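Local coordinates for protein VirX1 (Cyanophage Syn10, PDB 6QGM) that iodinates diverse substrates as a viral halogenase and belongs to the tryptophan halogenase family, whose members are typically flavin-dependent, at residues Asp66-Cys71 with Thr163-Asp168; Asn72-Asn77 with Glu520-Glu525; Thr82-Gly87 with Cys273-Asn278; Ala408-Thr413 with Ala467-Arg472. All coordinates share one frame; numbering follows the deposited sequence.

The four contacts form two groups. Interactions 1 and 2 share the small antiparallel sheet: strand 164-168 pairs directly with strand 74-76, and the centres of the two contacts lie about 8 Å apart. Both are buried. Interaction 1 is mainly aromatic with one backbone bond, whereas interaction 2 is wholly apolar across its two segments. Interactions 3 and 4 lie about 11 Å apart, centre to centre, and touch through Phe84 and Arg85 against Ser410, Met411 and His469. Interaction 3 is only partly buried and relies on backbone and amide bonds at the end of a strand pair. Interaction 4 is buried, packs an imidazole face on backbone, and borders a second subunit.

Interaction 1: Asp66-Cys71 with Thr163-Asp168; sequences DWMPAC and TAYHID
A T-shaped aromatic pair, Trp67 against Tyr165, joins the end of helix 64-67 to strand 164-168. That strand is the middle one of a three-stranded antiparallel sheet, between strands 46-48 and 74-76. The six-membered ring of Trp67 turns its edge to the Tyr165 face, with centroids 5.0 Å apart and planes at 64°. Trp67 CZ2 lies over that face near the rim, 3.6 Å from Tyr165 CD2. The indole reaches the strand because CG of Trp67 is set between the backbone N and the carbonyl carbon (chi1 72°). On the same six-membered ring, CZ3 meets Ile167 CG2 at 3.6 Å, near the indole plane, and the two side chains cross at about a right angle. Met68 adds a Met-aromatic contact. Its SD stands at the edge of the Tyr165 ring, 3.8 Å from CE2, while its CG covers one face of the indole. Tyr165 thus receives Trp67 on a face and Met68 at its rim. The phenol OH bonds to Asp64 and Asn54, which probably helps to fix the ring. Phe53 and Leu57 of helix 52-59 also pack on Trp67. The Asp168 carboxylate faces elsewhere: it forms a salt bridge with Arg289 and caps helix 169-181. Its backbone closes the contact, with Asp168 N donating to Cys71 O at 3.2 Å and an N-H...O angle of 164°.

Interaction 2: Asn72-Asn77 with Glu520-Glu525; sequences NATYKN and EFLRDE
Thr74 OG1 is gripped by two groups, the carbonyl oxygen of Pro285 and ND1 of His166, while the carbon part of the same side chain packs on Leu522. The hydroxyl sits between the backbone N and the carbonyl carbon (chi1 71°), which places CG2 beside the backbone N. Leu522 CD1 reaches Thr74 CB at 3.7 Å and CG2 at 3.8 Å. The two methyl branches of Leu522 divide the strand between them. CD1 takes Thr74, and CD2 takes Tyr75, lying 3.5 Å from Tyr75 CD2. The Tyr75 and Leu522 side chains run past each other in opposite directions. Phe521 meets the next part of the tyrosine: its CE1 is 3.9 Å from Tyr75 CE2. The two ring planes stand at 78°, with centroids 5.9 Å apart. Within the helix, Glu525 CG lies over the centre of one Phe521 face. The phenol OH of Tyr75 bonds to Asp64, and Phe159 meets the Tyr75 ring edge-to-face. Strand 74-76 is an outer strand of its sheet, and helix 518-527, near the C-terminus, packs against it. Nearby, Tyr527 of this helix bonds to Ala73 O and His518 to Tyr75 N. The polar ends of Thr74 and Tyr75 find partners elsewhere, so the join itself rests on shape and burial, while Tyr527 and His518 supply directional bonds beside it.

Interaction 3: Thr82-Gly87 with Cys273-Asn278; sequences TNFREG and CHAMKN
Asn83 and Ala275 share the straightest bond of this contact: Asn83 ND2 donates a hydrogen bond to Ala275 O at 2.9 Å, with an N-H...O angle of 172°. The oxygen lies in the amide plane of Asn83. Asn83 CB also rests over one face of the His274 imidazole, 4.0 Å from its centroid, as a CH-pi contact. Thr82 CG2 also approaches that ring, 3.6 Å from His274 ND1. His274 CG stands anti to the backbone N (chi1 -171°), which puts the imidazole beside Thr82 and Asn83. Phe84 turns a ring face to Ala275, whose CB sits 3.6 Å from the ring centroid. The edge of the same ring points to Cys273 O. The backbones set this arrangement. Thr82 and His274 form a parallel bridge, and their side chains leave the sheet on the same face. Ala275 N donates to Thr82 O at 3.1 Å, and a weak bond runs from Thr82 N to Cys273 O. Further out, Thr82 OG1 bonds to Asp272, and Asn83 OD1 takes the backbone N of Gly89, which holds the amide from its other end. Arg412 NH1 bonds to Asn83 O. The contact lies where strands 78-82 and 270-275 end side by side in a mixed sheet. Strand 91-95 flanks the first, with Phe92 touching Phe84, and strand 279-285 flanks the second, with Trp280 against Phe84 and Cys273.

Interaction 4: Ala408-Thr413 with Ala467-Arg472; sequences AYSMRT and AGHGLR
One face of the His469 imidazole rests on backbone, at Tyr409 and Ser410. Ser410 CA stands over the ring, 3.8 Å from its centroid and 16° off the normal, a CH-pi contact. The carbonyl carbon of Tyr409 covers the same face toward another part of the rim. His469 NE2 bonds to His406 O, which probably fixes the ring's rotation. Tyr409 reaches further along and crosses Leu471 at about a right angle, CD1 to CD1 at 3.8 Å. With chi1 at 174°, Ser410 OG lies anti to the backbone N and accepts from Arg412 N at 3.0 Å in an ST turn. Its one hydrogen is probably shared between Phe84 O and Arg85 O. Gly470 has positive phi and closes a Schellman motif after helix 462-468. Arg376 of a second subunit bonds to both Tyr409 O and His469 O. The contact joins the turn between helices 382-408 and 416-424 to the end of helix 462-468, with Trp442 and Leu445 of helix 441-451 packed on Tyr409.

Interaction 1: Asp66-Cys71 with Thr163-Asp168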
loop_
_atom_site.group_PDB
_atom_site.type_symbol
_atom_site.label_atom_id
_atom_site.label_comp_id
_atom_site.label_asym_id
_atom_site.label_seq_id
_atom_site.Cartn_x
_atom_site.Cartn_y
_atom_site.Cartn_z
ATOM N N ASP B 66 -10.434 -21.013 -38.322
ATOM C CA ASP B 66 -11.137 -20.089 -39.251
ATOM C C ASP B 66 -10.264 -18.884 -39.618
ATOM O O ASP B 66 -10.151 -18.584 -40.830
ATOM C CB ASP B 66 -12.451 -19.603 -38.640
ATOM C CG ASP B 66 -13.464 -20.714 -38.392
ATOM O OD1 ASP B 66 -13.300 -21.819 -38.935
ATOM O OD2 ASP B 66 -14.416 -20.466 -37.648
ATOM N N TRP B 67 -9.696 -18.203 -38.622
ATOM C CA TRP B 67 -9.033 -16.884 -38.795
ATOM C C TRP B 67 -7.527 -17.045 -39.061
ATOM O O TRP B 67 -6.974 -16.201 -39.784
ATOM C CB TRP B 67 -9.329 -15.959 -37.606
ATOM C CG TRP B 67 -8.632 -16.318 -36.327
ATOM C CD1 TRP B 67 -9.133 -17.045 -35.283
ATOM C CD2 TRP B 67 -7.303 -15.928 -35.938
ATOM N NE1 TRP B 67 -8.202 -17.145 -34.286
ATOM C CE2 TRP B 67 -7.065 -16.485 -34.667
ATOM C CE3 TRP B 67 -6.280 -15.200 -36.555
ATOM C CZ2 TRP B 67 -5.863 -16.287 -33.987
ATOM C CZ3 TRP B 67 -5.085 -15.031 -35.893
ATOM C CH2 TRP B 67 -4.881 -15.566 -34.629
ATOM N N MET B 68 -6.876 -18.084 -38.534
ATOM C CA MET B 68 -5.393 -18.199 -38.606
ATOM C C MET B 68 -4.940 -18.262 -40.065
ATOM O O MET B 68 -4.069 -17.506 -40.475
ATOM C CB MET B 68 -4.872 -19.395 -37.812
ATOM C CG MET B 68 -4.918 -19.171 -36.328
ATOM S SD MET B 68 -4.163 -20.432 -35.286
ATOM C CE MET B 68 -2.437 -20.216 -35.726
ATOM N N PRO B 69 -5.514 -19.129 -40.923
ATOM C CA PRO B 69 -5.073 -19.214 -42.313
ATOM C C PRO B 69 -5.319 -17.931 -43.112
ATOM O O PRO B 69 -4.566 -17.658 -44.002
ATOM C CB PRO B 69 -5.886 -20.378 -42.891
ATOM C CG PRO B 69 -6.321 -21.152 -41.669
ATOM C CD PRO B 69 -6.590 -20.088 -40.633
ATOM N N ALA B 70 -6.346 -17.167 -42.749
ATOM C CA ALA B 70 -6.737 -15.921 -43.451
ATOM C C ALA B 70 -5.698 -14.807 -43.243
ATOM O O ALA B 70 -5.767 -13.813 -43.969
ATOM C CB ALA B 70 -8.102 -15.496 -42.996
ATOM N N CYS B 71 -4.778 -14.940 -42.287
ATOM C CA CYS B 71 -3.729 -13.918 -42.046
ATOM C C CYS B 71 -2.367 -14.550 -41.734
ATOM O O CYS B 71 -1.625 -13.960 -40.918
ATOM C CB CYS B 71 -4.153 -12.966 -40.942
ATOM S SG CYS B 71 -4.474 -13.745 -39.337
ATOM N N THR B 163 -1.282 -20.719 -25.250
ATOM C CA THR B 163 -0.715 -20.522 -26.605
ATOM C C THR B 163 -1.302 -19.239 -27.178
ATOM O O THR B 163 -2.536 -19.142 -27.238
ATOM C CB THR B 163 -0.964 -21.726 -27.515
ATOM O OG1 THR B 163 -0.548 -22.924 -26.849
ATOM C CG2 THR B 163 -0.199 -21.614 -28.808
ATOM N N ALA B 164 -0.431 -18.299 -27.547
ATOM C CA ALA B 164 -0.760 -17.071 -28.306
ATOM C C ALA B 164 -0.341 -17.273 -29.771
ATOM O O ALA B 164 -0.166 -18.439 -30.178
ATOM C CB ALA B 164 -0.090 -15.880 -27.675
ATOM N N TYR B 165 -0.187 -16.186 -30.544
ATOM C CA TYR B 165 -0.185 -16.221 -32.035
ATOM C C TYR B 165 0.812 -15.208 -32.600
ATOM O O TYR B 165 1.016 -14.153 -31.989
ATOM C CB TYR B 165 -1.591 -15.928 -32.561
ATOM C CG TYR B 165 -2.682 -16.752 -31.921
ATOM C CD1 TYR B 165 -3.297 -16.353 -30.744
ATOM C CD2 TYR B 165 -3.103 -17.943 -32.478
ATOM C CE1 TYR B 165 -4.298 -17.103 -30.142
ATOM C CE2 TYR B 165 -4.095 -18.712 -31.888
ATOM C CZ TYR B 165 -4.702 -18.287 -30.724
ATOM O OH TYR B 165 -5.688 -19.039 -30.161
ATOM N N HIS B 166 1.450 -15.560 -33.714
ATOM C CA HIS B 166 2.099 -14.636 -34.689
ATOM C C HIS B 166 1.091 -14.369 -35.807
ATOM O O HIS B 166 0.544 -15.343 -36.321
ATOM C CB HIS B 166 3.397 -15.239 -35.250
ATOM C CG HIS B 166 4.382 -15.632 -34.201
ATOM N ND1 HIS B 166 4.736 -16.943 -33.973
ATOM C CD2 HIS B 166 5.105 -14.898 -33.336
ATOM C CE1 HIS B 166 5.646 -16.995 -33.027
ATOM N NE2 HIS B 166 5.897 -15.745 -32.622
ATOM N N ILE B 167 0.815 -13.110 -36.133
ATOM C CA ILE B 167 -0.220 -12.725 -37.135
ATOM C C ILE B 167 0.350 -11.654 -38.064
ATOM O O ILE B 167 1.233 -10.880 -37.634
ATOM C CB ILE B 167 -1.504 -12.247 -36.426
ATOM C CG1 ILE B 167 -1.311 -10.894 -35.748
ATOM C CG2 ILE B 167 -2.007 -13.306 -35.436
ATOM C CD1 ILE B 167 -2.544 -10.365 -35.062
ATOM N N ASP B 168 -0.138 -11.624 -39.302
ATOM C CA ASP B 168 -0.070 -10.446 -40.202
ATOM C C ASP B 168 -1.236 -9.549 -39.782
ATOM O O ASP B 168 -2.395 -9.941 -40.022
ATOM C CB ASP B 168 -0.130 -10.892 -41.665
ATOM C CG ASP B 168 -0.243 -9.788 -42.707
ATOM O OD1 ASP B 168 -0.824 -8.728 -42.404
ATOM O OD2 ASP B 168 0.225 -10.002 -43.829
#

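Interaction 2: Asn72-Asn77 with Glu520-Glu525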
loop_
_atom_site.group_PDB
_atom_site.type_symbol
_atom_site.label_atom_id
_atom_site.label_comp_id
_atom_site.label_asym_id
_atom_site.label_seq_id
_atom_site.Cartn_x
_atom_site.Cartn_y
_atom_site.Cartn_z
ATOM N N ASN B 72 -2.038 -15.665 -42.405
ATOM C CA ASN B 72 -0.707 -16.323 -42.350
ATOM C C ASN B 72 -0.257 -16.483 -40.899
ATOM O O ASN B 72 0.960 -16.352 -40.634
ATOM C CB ASN B 72 0.344 -15.539 -43.137
ATOM C CG ASN B 72 0.151 -15.680 -44.622
ATOM O OD1 ASN B 72 0.252 -16.775 -45.150
ATOM N ND2 ASN B 72 -0.148 -14.588 -45.294
ATOM N N ALA B 73 -1.189 -16.774 -39.994
ATOM C CA ALA B 73 -0.912 -16.833 -38.547
ATOM C C ALA B 73 -0.164 -18.129 -38.258
ATOM O O ALA B 73 -0.368 -19.116 -38.990
ATOM C CB ALA B 73 -2.187 -16.738 -37.749
ATOM N N THR B 74 0.707 -18.098 -37.256
ATOM C CA THR B 74 1.317 -19.293 -36.633
ATOM C C THR B 74 1.140 -19.167 -35.125
ATOM O O THR B 74 0.630 -18.112 -34.684
ATOM C CB THR B 74 2.775 -19.479 -37.073
ATOM O OG1 THR B 74 3.570 -18.461 -36.465
ATOM C CG2 THR B 74 2.935 -19.455 -38.575
ATOM N N TYR B 75 1.507 -20.218 -34.390
ATOM C CA TYR B 75 1.354 -20.322 -32.914
ATOM C C TYR B 75 2.624 -19.820 -32.232
ATOM O O TYR B 75 3.708 -19.857 -32.836
ATOM C CB TYR B 75 1.024 -21.761 -32.494
ATOM C CG TYR B 75 -0.406 -22.172 -32.722
ATOM C CD1 TYR B 75 -1.433 -21.568 -32.012
ATOM C CD2 TYR B 75 -0.741 -23.171 -33.617
ATOM C CE1 TYR B 75 -2.755 -21.945 -32.184
ATOM C CE2 TYR B 75 -2.058 -23.560 -33.795
ATOM C CZ TYR B 75 -3.067 -22.943 -33.080
ATOM O OH TYR B 75 -4.367 -23.294 -33.245
ATOM N N LYS B 76 2.458 -19.376 -30.989
ATOM C CA LYS B 76 3.531 -18.790 -30.147
ATOM C C LYS B 76 3.362 -19.259 -28.693
ATOM O O LYS B 76 2.330 -18.922 -28.074
ATOM C CB LYS B 76 3.453 -17.272 -30.243
ATOM C CG LYS B 76 4.547 -16.534 -29.493
ATOM C CD LYS B 76 4.134 -15.131 -29.123
ATOM C CE LYS B 76 5.079 -14.499 -28.139
ATOM N NZ LYS B 76 4.544 -13.201 -27.686
ATOM N N ASN B 77 4.358 -19.971 -28.168
ATOM C CA ASN B 77 4.304 -20.610 -26.829
ATOM C C ASN B 77 5.238 -19.889 -25.844
ATOM O O ASN B 77 5.105 -20.141 -24.633
ATOM C CB ASN B 77 4.635 -22.100 -26.945
ATOM C CG ASN B 77 3.520 -22.881 -27.600
ATOM O OD1 ASN B 77 3.309 -22.764 -28.805
ATOM N ND2 ASN B 77 2.783 -23.650 -26.810
ATOM N N GLU B 520 4.034 -29.127 -38.614
ATOM C CA GLU B 520 3.166 -30.327 -38.753
ATOM C C GLU B 520 1.807 -30.031 -38.109
ATOM O O GLU B 520 0.791 -30.295 -38.764
ATOM C CB GLU B 520 3.819 -31.557 -38.125
ATOM C CG GLU B 520 5.000 -32.100 -38.909
ATOM C CD GLU B 520 5.766 -33.210 -38.200
ATOM O OE1 GLU B 520 5.748 -33.238 -36.949
ATOM O OE2 GLU B 520 6.286 -34.130 -38.922
ATOM N N PHE B 521 1.779 -29.487 -36.884
ATOM C CA PHE B 521 0.523 -29.199 -36.143
ATOM C C PHE B 521 -0.325 -28.240 -36.976
ATOM O O PHE B 521 -1.512 -28.535 -37.187
ATOM C CB PHE B 521 0.781 -28.623 -34.748
ATOM C CG PHE B 521 -0.452 -28.516 -33.874
ATOM C CD1 PHE B 521 -1.342 -27.456 -33.998
ATOM C CD2 PHE B 521 -0.733 -29.498 -32.942
ATOM C CE1 PHE B 521 -2.468 -27.375 -33.195
ATOM C CE2 PHE B 521 -1.858 -29.411 -32.139
ATOM C CZ PHE B 521 -2.720 -28.353 -32.267
ATOM N N LEU B 522 0.268 -27.135 -37.440
ATOM C CA LEU B 522 -0.434 -26.091 -38.230
ATOM C C LEU B 522 -1.001 -26.741 -39.498
ATOM O O LEU B 522 -2.189 -26.506 -39.809
ATOM C CB LEU B 522 0.539 -24.952 -38.558
ATOM C CG LEU B 522 0.835 -23.958 -37.428
ATOM C CD1 LEU B 522 2.012 -23.046 -37.780
ATOM C CD2 LEU B 522 -0.395 -23.124 -37.102
ATOM N N ARG B 523 -0.181 -27.541 -40.186
ATOM C CA ARG B 523 -0.524 -28.172 -41.485
ATOM C C ARG B 523 -1.747 -29.084 -41.295
ATOM O O ARG B 523 -2.682 -28.989 -42.117
ATOM C CB ARG B 523 0.675 -28.950 -42.030
ATOM C CG ARG B 523 0.458 -29.535 -43.419
ATOM C CD ARG B 523 1.543 -30.531 -43.770
ATOM N NE ARG B 523 1.486 -31.636 -42.831
ATOM C CZ ARG B 523 2.502 -32.443 -42.532
ATOM N NH1 ARG B 523 3.676 -32.295 -43.128
ATOM N NH2 ARG B 523 2.345 -33.378 -41.611
ATOM N N ASP B 524 -1.747 -29.900 -40.233
ATOM C CA ASP B 524 -2.733 -30.990 -40.007
ATOM C C ASP B 524 -3.973 -30.437 -39.300
ATOM O O ASP B 524 -5.075 -30.828 -39.707
ATOM C CB ASP B 524 -2.085 -32.153 -39.259
ATOM C CG ASP B 524 -0.945 -32.789 -40.037
ATOM O OD1 ASP B 524 -1.034 -32.811 -41.284
ATOM O OD2 ASP B 524 0.036 -33.244 -39.394
ATOM N N GLU B 525 -3.817 -29.516 -38.340
ATOM C CA GLU B 525 -4.927 -29.047 -37.460
ATOM C C GLU B 525 -5.595 -27.773 -37.999
ATOM O O GLU B 525 -6.798 -27.615 -37.760
ATOM C CB GLU B 525 -4.421 -28.760 -36.044
ATOM C CG GLU B 525 -3.621 -29.873 -35.420
ATOM C CD GLU B 525 -4.347 -31.189 -35.230
ATOM O OE1 GLU B 525 -5.466 -31.170 -34.719
ATOM O OE2 GLU B 525 -3.789 -32.231 -35.624
#

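Interaction 3: Thr82-Gly87 with Cys273-Asn278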
loop_
_atom_site.group_PDB
_atom_site.type_symbol
_atom_site.label_atom_id
_atom_site.label_comp_id
_atom_site.label_asym_id
_atom_site.label_seq_id
_atom_site.Cartn_x
_atom_site.Cartn_y
_atom_site.Cartn_z
ATOM N N THR B 82 17.656 -14.327 -26.997
ATOM C CA THR B 82 19.034 -14.625 -27.461
ATOM C C THR B 82 19.887 -13.367 -27.277
ATOM O O THR B 82 19.407 -12.274 -27.605
ATOM C CB THR B 82 19.034 -15.126 -28.909
ATOM O OG1 THR B 82 18.107 -16.223 -28.988
ATOM C CG2 THR B 82 20.408 -15.529 -29.398
ATOM N N ASN B 83 21.080 -13.535 -26.704
ATOM C CA ASN B 83 22.199 -12.550 -26.690
ATOM C C ASN B 83 21.968 -11.433 -25.654
ATOM O O ASN B 83 22.735 -10.485 -25.675
ATOM C CB ASN B 83 22.423 -11.973 -28.094
ATOM C CG ASN B 83 23.880 -11.748 -28.422
ATOM O OD1 ASN B 83 24.721 -12.572 -28.106
ATOM N ND2 ASN B 83 24.195 -10.648 -29.076
ATOM N N PHE B 84 21.010 -11.574 -24.735
ATOM C CA PHE B 84 20.546 -10.486 -23.836
ATOM C C PHE B 84 21.311 -10.451 -22.509
ATOM O O PHE B 84 21.435 -9.347 -21.941
ATOM C CB PHE B 84 19.052 -10.595 -23.540
ATOM C CG PHE B 84 18.218 -9.574 -24.272
ATOM C CD1 PHE B 84 17.719 -9.846 -25.536
ATOM C CD2 PHE B 84 17.940 -8.343 -23.694
ATOM C CE1 PHE B 84 16.965 -8.904 -26.211
ATOM C CE2 PHE B 84 17.178 -7.405 -24.367
ATOM C CZ PHE B 84 16.700 -7.681 -25.632
ATOM N N ARG B 85 21.765 -11.586 -21.990
ATOM C CA ARG B 85 22.418 -11.635 -20.654
ATOM C C ARG B 85 23.834 -11.085 -20.768
ATOM O O ARG B 85 24.172 -10.163 -20.001
ATOM C CB ARG B 85 22.475 -13.047 -20.067
ATOM C CG ARG B 85 23.106 -13.079 -18.679
ATOM C CD ARG B 85 23.102 -14.422 -17.964
ATOM N NE ARG B 85 23.889 -15.444 -18.670
ATOM C CZ ARG B 85 23.388 -16.493 -19.298
ATOM N NH1 ARG B 85 22.090 -16.699 -19.313
ATOM N NH2 ARG B 85 24.191 -17.345 -19.900
ATOM N N GLU B 86 24.613 -11.624 -21.706
ATOM C CA GLU B 86 26.093 -11.490 -21.729
ATOM C C GLU B 86 26.615 -11.218 -23.151
ATOM O O GLU B 86 27.821 -10.979 -23.278
ATOM C CB GLU B 86 26.645 -12.792 -21.154
ATOM C CG GLU B 86 27.960 -12.664 -20.434
ATOM C CD GLU B 86 28.491 -14.032 -20.054
ATOM O OE1 GLU B 86 27.674 -14.841 -19.497
ATOM O OE2 GLU B 86 29.697 -14.297 -20.331
ATOM N N GLY B 87 25.756 -11.270 -24.172
ATOM C CA GLY B 87 26.104 -11.009 -25.579
ATOM C C GLY B 87 26.960 -12.103 -26.203
ATOM O O GLY B 87 27.869 -11.762 -26.994
ATOM N N CYS B 273 13.928 -12.602 -29.614
ATOM C CA CYS B 273 14.439 -11.232 -29.398
ATOM C C CYS B 273 15.949 -11.327 -29.233
ATOM O O CYS B 273 16.408 -11.864 -28.227
ATOM C CB CYS B 273 13.761 -10.616 -28.183
ATOM S SG CYS B 273 11.952 -10.694 -28.283
ATOM N N HIS B 274 16.675 -10.870 -30.240
ATOM C CA HIS B 274 18.151 -10.948 -30.332
ATOM C C HIS B 274 18.745 -9.583 -29.977
ATOM O O HIS B 274 18.575 -8.653 -30.777
ATOM C CB HIS B 274 18.566 -11.380 -31.734
ATOM C CG HIS B 274 20.016 -11.669 -31.825
ATOM N ND1 HIS B 274 20.489 -12.939 -31.904
ATOM C CD2 HIS B 274 21.092 -10.858 -31.821
ATOM C CE1 HIS B 274 21.806 -12.917 -31.983
ATOM N NE2 HIS B 274 22.197 -11.654 -31.912
ATOM N N ALA B 275 19.416 -9.458 -28.830
ATOM C CA ALA B 275 20.045 -8.192 -28.397
ATOM C C ALA B 275 21.230 -7.889 -29.317
ATOM O O ALA B 275 22.058 -8.803 -29.539
ATOM C CB ALA B 275 20.468 -8.276 -26.965
ATOM N N MET B 276 21.283 -6.658 -29.830
ATOM C CA MET B 276 22.304 -6.150 -30.786
ATOM C C MET B 276 23.162 -5.096 -30.080
ATOM O O MET B 276 23.059 -5.009 -28.838
ATOM C CB MET B 276 21.623 -5.535 -32.010
ATOM C CG MET B 276 20.646 -6.477 -32.673
ATOM S SD MET B 276 21.434 -7.470 -33.916
ATOM C CE MET B 276 21.537 -6.282 -35.261
ATOM N N LYS B 277 23.973 -4.330 -30.818
ATOM C CA LYS B 277 24.931 -3.356 -30.218
ATOM C C LYS B 277 24.175 -2.154 -29.632
ATOM O O LYS B 277 24.634 -1.647 -28.596
ATOM C CB LYS B 277 25.994 -2.926 -31.240
ATOM C CG LYS B 277 27.002 -4.014 -31.593
ATOM C CD LYS B 277 27.857 -3.718 -32.797
ATOM C CE LYS B 277 29.182 -4.454 -32.739
ATOM N NZ LYS B 277 29.955 -4.298 -33.993
ATOM N N ASN B 278 23.059 -1.746 -30.252
ATOM C CA ASN B 278 22.317 -0.499 -29.923
ATOM C C ASN B 278 20.818 -0.766 -29.791
ATOM O O ASN B 278 20.048 0.201 -29.919
ATOM C CB ASN B 278 22.563 0.602 -30.964
ATOM C CG ASN B 278 24.033 0.802 -31.239
ATOM O OD1 ASN B 278 24.745 1.414 -30.447
ATOM N ND2 ASN B 278 24.490 0.257 -32.347
#

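Interaction 4: Ala408-Thr413 with Ala467-Arg472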
loop_
_atom_site.group_PDB
_atom_site.type_symbol
_atom_site.label_atom_id
_atom_site.label_comp_id
_atom_site.label_asym_id
_atom_site.label_seq_id
_atom_site.Cartn_x
_atom_site.Cartn_y
_atom_site.Cartn_z
ATOM N N ALA B 408 18.017 -3.368 -17.788
ATOM C CA ALA B 408 18.609 -2.865 -16.531
ATOM C C ALA B 408 19.513 -3.921 -15.887
ATOM O O ALA B 408 20.554 -3.537 -15.308
ATOM C CB ALA B 408 17.499 -2.465 -15.592
ATOM N N TYR B 409 19.117 -5.197 -15.977
ATOM C CA TYR B 409 19.739 -6.329 -15.246
ATOM C C TYR B 409 20.689 -7.120 -16.148
ATOM O O TYR B 409 21.288 -8.068 -15.645
ATOM C CB TYR B 409 18.639 -7.195 -14.637
ATOM C CG TYR B 409 17.964 -6.533 -13.470
ATOM C CD1 TYR B 409 18.621 -6.424 -12.255
ATOM C CD2 TYR B 409 16.696 -5.987 -13.579
ATOM C CE1 TYR B 409 18.022 -5.833 -11.155
ATOM C CE2 TYR B 409 16.092 -5.358 -12.502
ATOM C CZ TYR B 409 16.768 -5.273 -11.293
ATOM O OH TYR B 409 16.205 -4.625 -10.241
ATOM N N SER B 410 20.843 -6.732 -17.418
ATOM C CA SER B 410 21.788 -7.388 -18.357
ATOM C C SER B 410 23.210 -7.288 -17.805
ATOM O O SER B 410 23.487 -6.346 -17.019
ATOM C CB SER B 410 21.706 -6.806 -19.729
ATOM O OG SER B 410 22.711 -7.365 -20.561
ATOM N N MET B 411 24.076 -8.224 -18.204
ATOM C CA MET B 411 25.527 -8.194 -17.881
ATOM C C MET B 411 26.277 -7.389 -18.950
ATOM O O MET B 411 27.440 -7.028 -18.693
ATOM C CB MET B 411 26.119 -9.601 -17.783
ATOM C CG MET B 411 25.475 -10.402 -16.679
ATOM S SD MET B 411 26.293 -11.982 -16.366
ATOM C CE MET B 411 27.846 -11.401 -15.686
ATOM N N ARG B 412 25.637 -7.092 -20.086
ATOM C CA ARG B 412 26.291 -6.445 -21.253
ATOM C C ARG B 412 26.762 -5.032 -20.897
ATOM O O ARG B 412 25.957 -4.208 -20.427
ATOM C CB ARG B 412 25.340 -6.411 -22.445
ATOM C CG ARG B 412 25.010 -7.800 -22.958
ATOM C CD ARG B 412 24.293 -7.747 -24.282
ATOM N NE ARG B 412 25.125 -7.118 -25.300
ATOM C CZ ARG B 412 24.887 -7.148 -26.592
ATOM N NH1 ARG B 412 23.839 -7.789 -27.056
ATOM N NH2 ARG B 412 25.705 -6.529 -27.412
ATOM N N THR B 413 28.048 -4.769 -21.123
ATOM C CA THR B 413 28.683 -3.435 -21.068
ATOM C C THR B 413 29.636 -3.308 -22.254
ATOM O O THR B 413 30.553 -2.498 -22.172
ATOM C CB THR B 413 29.395 -3.259 -19.725
ATOM O OG1 THR B 413 30.437 -4.225 -19.673
ATOM C CG2 THR B 413 28.507 -3.478 -18.528
ATOM N N ALA B 467 16.074 -14.352 -13.644
ATOM C CA ALA B 467 16.605 -15.741 -13.696
ATOM C C ALA B 467 17.520 -15.894 -14.915
ATOM O O ALA B 467 18.674 -16.361 -14.733
ATOM C CB ALA B 467 15.490 -16.759 -13.735
ATOM N N GLY B 468 17.021 -15.512 -16.103
ATOM C CA GLY B 468 17.734 -15.619 -17.391
ATOM C C GLY B 468 18.966 -14.745 -17.425
ATOM O O GLY B 468 19.919 -15.103 -18.149
ATOM N N HIS B 469 18.955 -13.633 -16.690
ATOM C CA HIS B 469 20.108 -12.698 -16.604
ATOM C C HIS B 469 21.123 -13.212 -15.577
ATOM O O HIS B 469 22.164 -12.574 -15.428
ATOM C CB HIS B 469 19.627 -11.281 -16.279
ATOM C CG HIS B 469 19.174 -10.500 -17.468
ATOM N ND1 HIS B 469 19.798 -10.583 -18.697
ATOM C CD2 HIS B 469 18.187 -9.587 -17.614
ATOM C CE1 HIS B 469 19.202 -9.769 -19.545
ATOM N NE2 HIS B 469 18.204 -9.143 -18.902
ATOM N N GLY B 470 20.811 -14.311 -14.884
ATOM C CA GLY B 470 21.738 -15.046 -14.001
ATOM C C GLY B 470 21.640 -14.611 -12.551
ATOM O O GLY B 470 22.615 -14.772 -11.831
ATOM N N LEU B 471 20.489 -14.115 -12.123
ATOM C CA LEU B 471 20.245 -13.758 -10.699
ATOM C C LEU B 471 19.476 -14.889 -10.000
ATOM O O LEU B 471 18.754 -15.612 -10.660
ATOM C CB LEU B 471 19.487 -12.426 -10.645
ATOM C CG LEU B 471 20.207 -11.223 -11.243
ATOM C CD1 LEU B 471 19.221 -10.151 -11.669
ATOM C CD2 LEU B 471 21.207 -10.657 -10.269
ATOM N N ARG B 472 19.671 -15.010 -8.691
ATOM C CA ARG B 472 19.072 -16.017 -7.774
ATOM C C ARG B 472 18.551 -15.325 -6.520
ATOM O O ARG B 472 19.125 -14.332 -6.091
ATOM C CB ARG B 472 20.152 -17.031 -7.393
ATOM C CG ARG B 472 20.592 -17.907 -8.557
ATOM C CD ARG B 472 21.795 -18.762 -8.204
ATOM N NE ARG B 472 22.864 -17.987 -7.610
ATOM C CZ ARG B 472 23.588 -17.076 -8.253
ATOM N NH1 ARG B 472 23.353 -16.804 -9.522
ATOM N NH2 ARG B 472 24.544 -16.422 -7.621
#